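Local coordinates for type III export protein PSCG (PDB 2UWJ) that acts with PscE as a cytoplasmic chaperone that keeps the type III secretion needle protein PscF from polymerising too early, and is required for needle assembly, at residues I44-L49 and P72-C77; R89-L94 and A103-G108. One frame throughout, in Å; residues are numbered along the deposited sequence.

Contact 1: I44-L49 and P72-C77; sequences IRISSL and PWFALC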
ATOM      1  N   ILE C  44      14.568  -0.143   7.314  1.00 20.53           N
ATOM      2  CA  ILE C  44      15.161   1.116   6.826  1.00 19.65           C
ATOM      3  C   ILE C  44      16.686   1.086   6.843  1.00 19.50           C
ATOM      4  O   ILE C  44      17.342   1.479   5.869  1.00 22.63           O
ATOM      5  CB  ILE C  44      14.635   2.337   7.680  1.00 18.29           C
ATOM      6  CG1 ILE C  44      13.122   2.576   7.373  1.00 17.93           C
ATOM      7  CG2 ILE C  44      15.454   3.601   7.364  1.00 18.06           C
ATOM      8  CD1 ILE C  44      12.325   3.287   8.623  1.00 20.72           C
ATOM      9  N   ARG C  45      17.243   0.598   7.939  1.00 21.78           N
ATOM     10  CA  ARG C  45      18.693   0.482   8.097  1.00 24.81           C
ATOM     11  C   ARG C  45      19.251  -0.379   6.965  1.00 21.58           C
ATOM     12  O   ARG C  45      20.225  -0.015   6.322  1.00 23.53           O
ATOM     13  CB  ARG C  45      19.002  -0.215   9.436  1.00 23.41           C
ATOM     14  CG  ARG C  45      18.941   0.720  10.696  1.00 23.21           C
ATOM     15  CD  ARG C  45      19.386  -0.042  11.918  1.00 26.00           C
ATOM     16  NE  ARG C  45      19.218   0.733  13.154  1.00 30.50           N
ATOM     17  CZ  ARG C  45      20.029   1.723  13.523  1.00 37.58           C
ATOM     18  NH1 ARG C  45      21.047   2.046  12.735  1.00 35.49           N
ATOM     19  NH2 ARG C  45      19.860   2.363  14.689  1.00 33.87           N
ATOM     20  N   ILE C  46      18.631  -1.542   6.763  1.00 19.06           N
ATOM     21  CA  ILE C  46      19.105  -2.474   5.719  1.00 21.71           C
ATOM     22  C   ILE C  46      18.984  -1.903   4.270  1.00 25.18           C
ATOM     23  O   ILE C  46      19.921  -1.973   3.454  1.00 22.46           O
ATOM     24  CB  ILE C  46      18.364  -3.788   5.832  1.00 17.96           C
ATOM     25  CG1 ILE C  46      18.866  -4.505   7.097  1.00 20.35           C
ATOM     26  CG2 ILE C  46      18.621  -4.650   4.543  1.00 20.11           C
ATOM     27  CD1 ILE C  46      18.002  -5.697   7.552  1.00 22.39           C
ATOM     28  N   SER C  47      17.841  -1.291   3.981  1.00 24.03           N
ATOM     29  CA  SER C  47      17.628  -0.706   2.680  1.00 23.05           C
ATOM     30  C   SER C  47      18.657   0.412   2.437  1.00 24.07           C
ATOM     31  O   SER C  47      19.254   0.514   1.338  1.00 21.50           O
ATOM     32  CB  SER C  47      16.205  -0.138   2.562  1.00 18.39           C
ATOM     33  OG  SER C  47      16.046   0.539   1.324  1.00 19.61           O
ATOM     34  N   SER C  48      18.874   1.250   3.446  1.00 22.76           N
ATOM     35  CA  SER C  48      19.806   2.362   3.304  1.00 22.09           C
ATOM     36  C   SER C  48      21.224   1.830   3.053  1.00 23.13           C
ATOM     37  O   SER C  48      21.914   2.311   2.160  1.00 24.58           O
ATOM     38  CB  SER C  48      19.853   3.214   4.572  1.00 25.73           C
ATOM     39  OG  SER C  48      20.877   4.176   4.418  1.00 23.43           O
ATOM     40  N   LEU C  49      21.639   0.831   3.839  1.00 23.65           N
ATOM     41  CA  LEU C  49      22.978   0.265   3.655  1.00 24.47           C
ATOM     42  C   LEU C  49      23.100  -0.440   2.291  1.00 23.71           C
ATOM     43  O   LEU C  49      24.053  -0.203   1.540  1.00 24.65           O
ATOM     44  CB  LEU C  49      23.304  -0.692   4.794  1.00 24.26           C
ATOM     45  CG  LEU C  49      23.565  -0.001   6.143  1.00 25.50           C
ATOM     46  CD1 LEU C  49      23.560  -1.114   7.212  1.00 25.30           C
ATOM     47  CD2 LEU C  49      24.963   0.773   6.152  1.00 22.69           C
ATOM     48  N   PRO C  72      14.615 -11.200   1.835  1.00 20.89           N
ATOM     49  CA  PRO C  72      14.976 -10.853   0.455  1.00 21.94           C
ATOM     50  C   PRO C  72      16.168  -9.879   0.366  1.00 23.98           C
ATOM     51  O   PRO C  72      16.942  -9.960  -0.580  1.00 21.46           O
ATOM     52  CB  PRO C  72      13.690 -10.216  -0.109  1.00 19.05           C
ATOM     53  CG  PRO C  72      12.566 -11.030   0.654  1.00 20.92           C
ATOM     54  CD  PRO C  72      13.146 -11.095   2.064  1.00 16.82           C
ATOM     55  N   TRP C  73      16.261  -8.927   1.310  1.00 20.81           N
ATOM     56  CA  TRP C  73      17.347  -7.973   1.305  1.00 19.25           C
ATOM     57  C   TRP C  73      18.678  -8.685   1.472  1.00 23.03           C
ATOM     58  O   TRP C  73      19.658  -8.296   0.810  1.00 19.55           O
ATOM     59  CB  TRP C  73      17.208  -6.926   2.425  1.00 19.63           C
ATOM     60  CG  TRP C  73      15.956  -6.162   2.271  1.00 19.98           C
ATOM     61  CD1 TRP C  73      14.706  -6.484   2.770  1.00 20.43           C
ATOM     62  CD2 TRP C  73      15.796  -4.950   1.533  1.00 22.99           C
ATOM     63  NE1 TRP C  73      13.777  -5.521   2.380  1.00 22.83           N
ATOM     64  CE2 TRP C  73      14.432  -4.570   1.626  1.00 26.72           C
ATOM     65  CE3 TRP C  73      16.682  -4.138   0.798  1.00 30.66           C
ATOM     66  CZ2 TRP C  73      13.941  -3.401   1.008  1.00 28.98           C
ATOM     67  CZ3 TRP C  73      16.178  -2.972   0.184  1.00 28.01           C
ATOM     68  CH2 TRP C  73      14.845  -2.621   0.296  1.00 25.05           C
ATOM     69  N   PHE C  74      18.746  -9.702   2.326  1.00 20.27           N
ATOM     70  CA  PHE C  74      20.019 -10.433   2.495  1.00 22.99           C
ATOM     71  C   PHE C  74      20.362 -11.222   1.198  1.00 22.63           C
ATOM     72  O   PHE C  74      21.536 -11.243   0.804  1.00 24.31           O
ATOM     73  CB  PHE C  74      19.974 -11.353   3.732  1.00 20.94           C
ATOM     74  CG  PHE C  74      19.565 -10.616   4.995  1.00 20.93           C
ATOM     75  CD1 PHE C  74      20.087  -9.355   5.271  1.00 20.29           C
ATOM     76  CD2 PHE C  74      18.637 -11.181   5.895  1.00 24.00           C
ATOM     77  CE1 PHE C  74      19.692  -8.643   6.449  1.00 25.87           C
ATOM     78  CE2 PHE C  74      18.243 -10.489   7.057  1.00 23.66           C
ATOM     79  CZ  PHE C  74      18.762  -9.231   7.333  1.00 24.79           C
ATOM     80  N   ALA C  75      19.364 -11.848   0.554  1.00 22.61           N
ATOM     81  CA  ALA C  75      19.610 -12.522  -0.747  1.00 21.70           C
ATOM     82  C   ALA C  75      20.194 -11.457  -1.749  1.00 27.39           C
ATOM     83  O   ALA C  75      21.166 -11.715  -2.478  1.00 25.31           O
ATOM     84  CB  ALA C  75      18.300 -13.052  -1.334  1.00 21.74           C
ATOM     85  N   LEU C  76      19.601 -10.268  -1.778  1.00 22.62           N
ATOM     86  CA  LEU C  76      20.066  -9.242  -2.751  1.00 20.85           C
ATOM     87  C   LEU C  76      21.522  -8.877  -2.443  1.00 26.18           C
ATOM     88  O   LEU C  76      22.332  -8.672  -3.381  1.00 24.79           O
ATOM     89  CB  LEU C  76      19.193  -7.971  -2.709  1.00 19.09           C
ATOM     90  CG  LEU C  76      17.782  -8.155  -3.366  1.00 23.63           C
ATOM     91  CD1 LEU C  76      16.880  -6.971  -3.018  1.00 26.08           C
ATOM     92  CD2 LEU C  76      17.906  -8.310  -4.857  1.00 24.20           C
ATOM     93  N   CYS C  77      21.856  -8.761  -1.150  1.00 21.01           N
ATOM     94  CA  CYS C  77      23.225  -8.416  -0.730  1.00 23.63           C
ATOM     95  C   CYS C  77      24.218  -9.517  -1.167  1.00 25.55           C
ATOM     96  O   CYS C  77      25.347  -9.239  -1.668  1.00 22.38           O
ATOM     97  CB  CYS C  77      23.288  -8.226   0.804  1.00 22.40           C
ATOM     98  SG  CYS C  77      22.591  -6.646   1.320  1.00 23.87           S
TER
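Ile46 is the first residue of 44-49 to meet 72-77, and its two branches take different partners. The methyl Ile46 CG2, anti to the backbone N, lies 3.4 Å from Trp73 CB and also touches the root of the indole, at Trp73 CG. The other branch starts beside the backbone N (chi1 -71°) and runs on extended, which carries CD1 to the far end of the Phe74 ring. There Ile46 CD1 sits 3.6 Å from both Phe74 CE1 and Phe74 CZ, with the two side chains crossing at about a right angle. Ser47 comes next and meets the opposite end of the indole from Ile46: Ser47 OG is 3.5 Å from Trp73 CH2, and Ser47 CB packs 3.6 Å from the same carbon. The Ser47 hydroxyl also forms a hydrogen bond with Ser17.

The segments 44-49 and 72-77 run nearly parallel, their axes 19° apart and 10.7 Å from each other at closest approach, a spacing bridged by bulky side chains. With helix 55-59 coming between them in the chain, the parallel sense is consistent with the stacked helical pairs of the TPR clan, to which this family belongs. An aromatic side chain from another protein chain packs on Ser47, and an apolar one on Trp73. No hydrogen bond crosses between the segments, so this buried contact depends on apolar packing and shape, while the hydroxyl that touches the indole, Ser47 OG, is satisfied by Ser17.

Contact 2: R89-L94 and A103-G108; sequences RRLAGL and ADFAAG
Ala106 packs against Leu94 and Leu91, and these apolar contacts carry most of the meeting. The methyl Ala106 CB faces the other helix and comes within 3.6 Å of Leu94 CB, so the base of the leucine rather than its tip does the touching. The CB of Leu91 leaves alongside the other helix, and the chain, with CG beside the backbone N (chi1 -62°), then brings Leu91 CD2 nearer, to 4.1 Å from Ala106 CA. The same methyl, Leu91 CD2, comes obliquely to the ring of Phe105, 4.3 Å from Phe105 CE2.

A second kind of contact brings backbone carbonyls against carbon. Leu91 O lies 3.7 Å from Ala106 CB, and Leu94 O lies at the same distance from Ala103 CA; both are van der Waals contacts. The backbones come close, with Leu91 CA and Ala106 CA only 5.1 Å apart and the short-segment axes 8.5 Å apart. The single methyl of Ala106 fits between them, while the CB of Ala103 points away. Helices 84-95 and 100-113 form a helical hairpin closed by a short link; the segments run roughly antiparallel, their N-to-C directions 139° apart, consistent with the helical pairs of a TPR-like fold.

The charged side chains do not link the two segments. Arg90 forms salt bridges with Glu78 and Glu71, which tie 84-95 to helix 71-80, whereas Asp104 makes a salt bridge to a basic side chain of another protein chain.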
ATOM      1  N   ARG C  89      21.318 -21.059  -1.321  1.00 32.96           N
ATOM      2  CA  ARG C  89      20.758 -21.703  -0.117  1.00 33.76           C
ATOM      3  C   ARG C  89      19.643 -20.813   0.483  1.00 35.26           C
ATOM      4  O   ARG C  89      18.582 -21.309   0.901  1.00 32.69           O
ATOM      5  CB  ARG C  89      21.818 -21.922   0.977  1.00 33.00           C
ATOM      6  CG  ARG C  89      22.858 -23.021   0.652  1.00 40.94           C
ATOM      7  CD  ARG C  89      23.777 -23.297   1.847  1.00 39.49           C
ATOM      8  NE  ARG C  89      24.613 -22.163   2.258  1.00 39.62           N
ATOM      9  CZ  ARG C  89      25.770 -21.820   1.691  1.00 41.71           C
ATOM     10  NH1 ARG C  89      26.255 -22.519   0.657  1.00 43.05           N
ATOM     11  NH2 ARG C  89      26.460 -20.785   2.176  1.00 37.37           N
ATOM     12  N   ARG C  90      19.891 -19.509   0.571  1.00 30.16           N
ATOM     13  CA  ARG C  90      18.861 -18.627   1.125  1.00 29.37           C
ATOM     14  C   ARG C  90      17.583 -18.714   0.262  1.00 29.11           C
ATOM     15  O   ARG C  90      16.467 -18.905   0.791  1.00 28.54           O
ATOM     16  CB  ARG C  90      19.386 -17.166   1.215  1.00 26.90           C
ATOM     17  CG  ARG C  90      18.412 -16.227   1.985  1.00 26.05           C
ATOM     18  CD  ARG C  90      19.016 -14.824   2.180  1.00 25.32           C
ATOM     19  NE  ARG C  90      20.358 -14.825   2.786  1.00 25.70           N
ATOM     20  CZ  ARG C  90      20.641 -14.832   4.098  1.00 28.54           C
ATOM     21  NH1 ARG C  90      19.692 -14.848   5.044  1.00 24.24           N
ATOM     22  NH2 ARG C  90      21.912 -14.775   4.485  1.00 23.30           N
ATOM     23  N   LEU C  91      17.720 -18.578  -1.064  1.00 30.76           N
ATOM     24  CA  LEU C  91      16.536 -18.673  -1.929  1.00 31.61           C
ATOM     25  C   LEU C  91      15.818 -20.015  -1.767  1.00 35.97           C
ATOM     26  O   LEU C  91      14.584 -20.053  -1.637  1.00 32.61           O
ATOM     27  CB  LEU C  91      16.873 -18.438  -3.410  1.00 32.79           C
ATOM     28  CG  LEU C  91      17.429 -17.065  -3.757  1.00 34.68           C
ATOM     29  CD1 LEU C  91      17.561 -16.928  -5.277  1.00 31.25           C
ATOM     30  CD2 LEU C  91      16.462 -15.989  -3.158  1.00 28.02           C
ATOM     31  N   ALA C  92      16.573 -21.113  -1.717  1.00 34.72           N
ATOM     32  CA  ALA C  92      15.944 -22.437  -1.528  1.00 37.20           C
ATOM     33  C   ALA C  92      15.142 -22.454  -0.204  1.00 37.14           C
ATOM     34  O   ALA C  92      14.053 -23.014  -0.133  1.00 37.31           O
ATOM     35  CB  ALA C  92      17.042 -23.580  -1.532  1.00 38.38           C
ATOM     36  N   GLY C  93      15.672 -21.821   0.841  1.00 35.25           N
ATOM     37  CA  GLY C  93      14.954 -21.777   2.104  1.00 36.55           C
ATOM     38  C   GLY C  93      13.648 -20.981   1.996  1.00 38.68           C
ATOM     39  O   GLY C  93      12.588 -21.438   2.420  1.00 40.47           O
ATOM     40  N   LEU C  94      13.714 -19.794   1.406  1.00 37.12           N
ATOM     41  CA  LEU C  94      12.543 -18.939   1.258  1.00 36.05           C
ATOM     42  C   LEU C  94      11.471 -19.562   0.362  1.00 37.84           C
ATOM     43  O   LEU C  94      10.281 -19.240   0.475  1.00 35.82           O
ATOM     44  CB  LEU C  94      12.953 -17.582   0.666  1.00 34.23           C
ATOM     45  CG  LEU C  94      13.854 -16.801   1.604  1.00 37.97           C
ATOM     46  CD1 LEU C  94      14.243 -15.517   0.925  1.00 32.34           C
ATOM     47  CD2 LEU C  94      13.132 -16.592   2.965  1.00 33.04           C
ATOM     48  N   ALA C 103       7.770 -16.320  -0.856  1.00 28.81           N
ATOM     49  CA  ALA C 103       7.917 -17.428  -1.781  1.00 31.36           C
ATOM     50  C   ALA C 103       8.036 -16.929  -3.230  1.00 31.43           C
ATOM     51  O   ALA C 103       8.858 -17.444  -4.024  1.00 29.12           O
ATOM     52  CB  ALA C 103       6.720 -18.418  -1.621  1.00 31.26           C
ATOM     53  N   ASP C 104       7.229 -15.931  -3.592  1.00 28.13           N
ATOM     54  CA  ASP C 104       7.290 -15.404  -4.964  1.00 26.34           C
ATOM     55  C   ASP C 104       8.572 -14.630  -5.160  1.00 28.27           C
ATOM     56  O   ASP C 104       9.125 -14.636  -6.254  1.00 25.61           O
ATOM     57  CB  ASP C 104       6.107 -14.466  -5.309  1.00 26.77           C
ATOM     58  CG  ASP C 104       4.771 -15.193  -5.364  1.00 33.88           C
ATOM     59  OD1 ASP C 104       4.807 -16.446  -5.456  1.00 26.59           O
ATOM     60  OD2 ASP C 104       3.698 -14.519  -5.303  1.00 26.27           O
ATOM     61  N   PHE C 105       9.016 -13.891  -4.141  1.00 24.37           N
ATOM     62  CA  PHE C 105      10.293 -13.178  -4.346  1.00 23.83           C
ATOM     63  C   PHE C 105      11.406 -14.209  -4.637  1.00 25.50           C
ATOM     64  O   PHE C 105      12.221 -14.015  -5.535  1.00 24.46           O
ATOM     65  CB  PHE C 105      10.719 -12.386  -3.101  1.00 23.39           C
ATOM     66  CG  PHE C 105      12.138 -11.837  -3.183  1.00 22.98           C
ATOM     67  CD1 PHE C 105      12.366 -10.571  -3.702  1.00 21.02           C
ATOM     68  CD2 PHE C 105      13.221 -12.626  -2.804  1.00 24.05           C
ATOM     69  CE1 PHE C 105      13.681 -10.080  -3.861  1.00 26.17           C
ATOM     70  CE2 PHE C 105      14.550 -12.162  -2.959  1.00 24.97           C
ATOM     71  CZ  PHE C 105      14.775 -10.895  -3.491  1.00 26.60           C
ATOM     72  N   ALA C 106      11.445 -15.284  -3.852  1.00 26.82           N
ATOM     73  CA  ALA C 106      12.501 -16.300  -3.997  1.00 28.13           C
ATOM     74  C   ALA C 106      12.474 -17.005  -5.356  1.00 31.55           C
ATOM     75  O   ALA C 106      13.498 -17.116  -6.026  1.00 28.18           O
ATOM     76  CB  ALA C 106      12.404 -17.327  -2.854  1.00 27.87           C
ATOM     77  N   ALA C 107      11.296 -17.479  -5.755  1.00 34.38           N
ATOM     78  CA  ALA C 107      11.130 -18.146  -7.045  1.00 32.81           C
ATOM     79  C   ALA C 107      11.470 -17.159  -8.161  1.00 34.16           C
ATOM     80  O   ALA C 107      12.166 -17.500  -9.123  1.00 32.82           O
ATOM     81  CB  ALA C 107       9.684 -18.649  -7.204  1.00 32.85           C
ATOM     82  N   GLY C 108      10.994 -15.918  -8.054  1.00 30.33           N
ATOM     83  CA  GLY C 108      11.317 -14.962  -9.102  1.00 27.72           C
ATOM     84  C   GLY C 108      12.810 -14.611  -9.195  1.00 33.24           C
ATOM     85  O   GLY C 108      13.386 -14.528 -10.291  1.00 34.22           O
TER

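Overall arrangement
Starting from the N terminus, the chain passes helices 4-17 and 22-34 before contact 1 joins helix 38-51 to helix 71-80, closing a loop of 22 residues that includes helix 55-59. Contact 2 then closes a much shorter loop, of 8 residues, between helices 84-95 and 100-113. The two are in series, neither nested nor crossed, with centres about 15 Å apart. Contact 1 lies near the centre of the chain and contact 2 toward its C-terminal end. Helix 71-80 couples them: Pro72 packs on Phe105, and Ala75 on Leu91, while Phe74 meets Arg90. Packing thus runs continuously from helix 38-51 to helix 100-113.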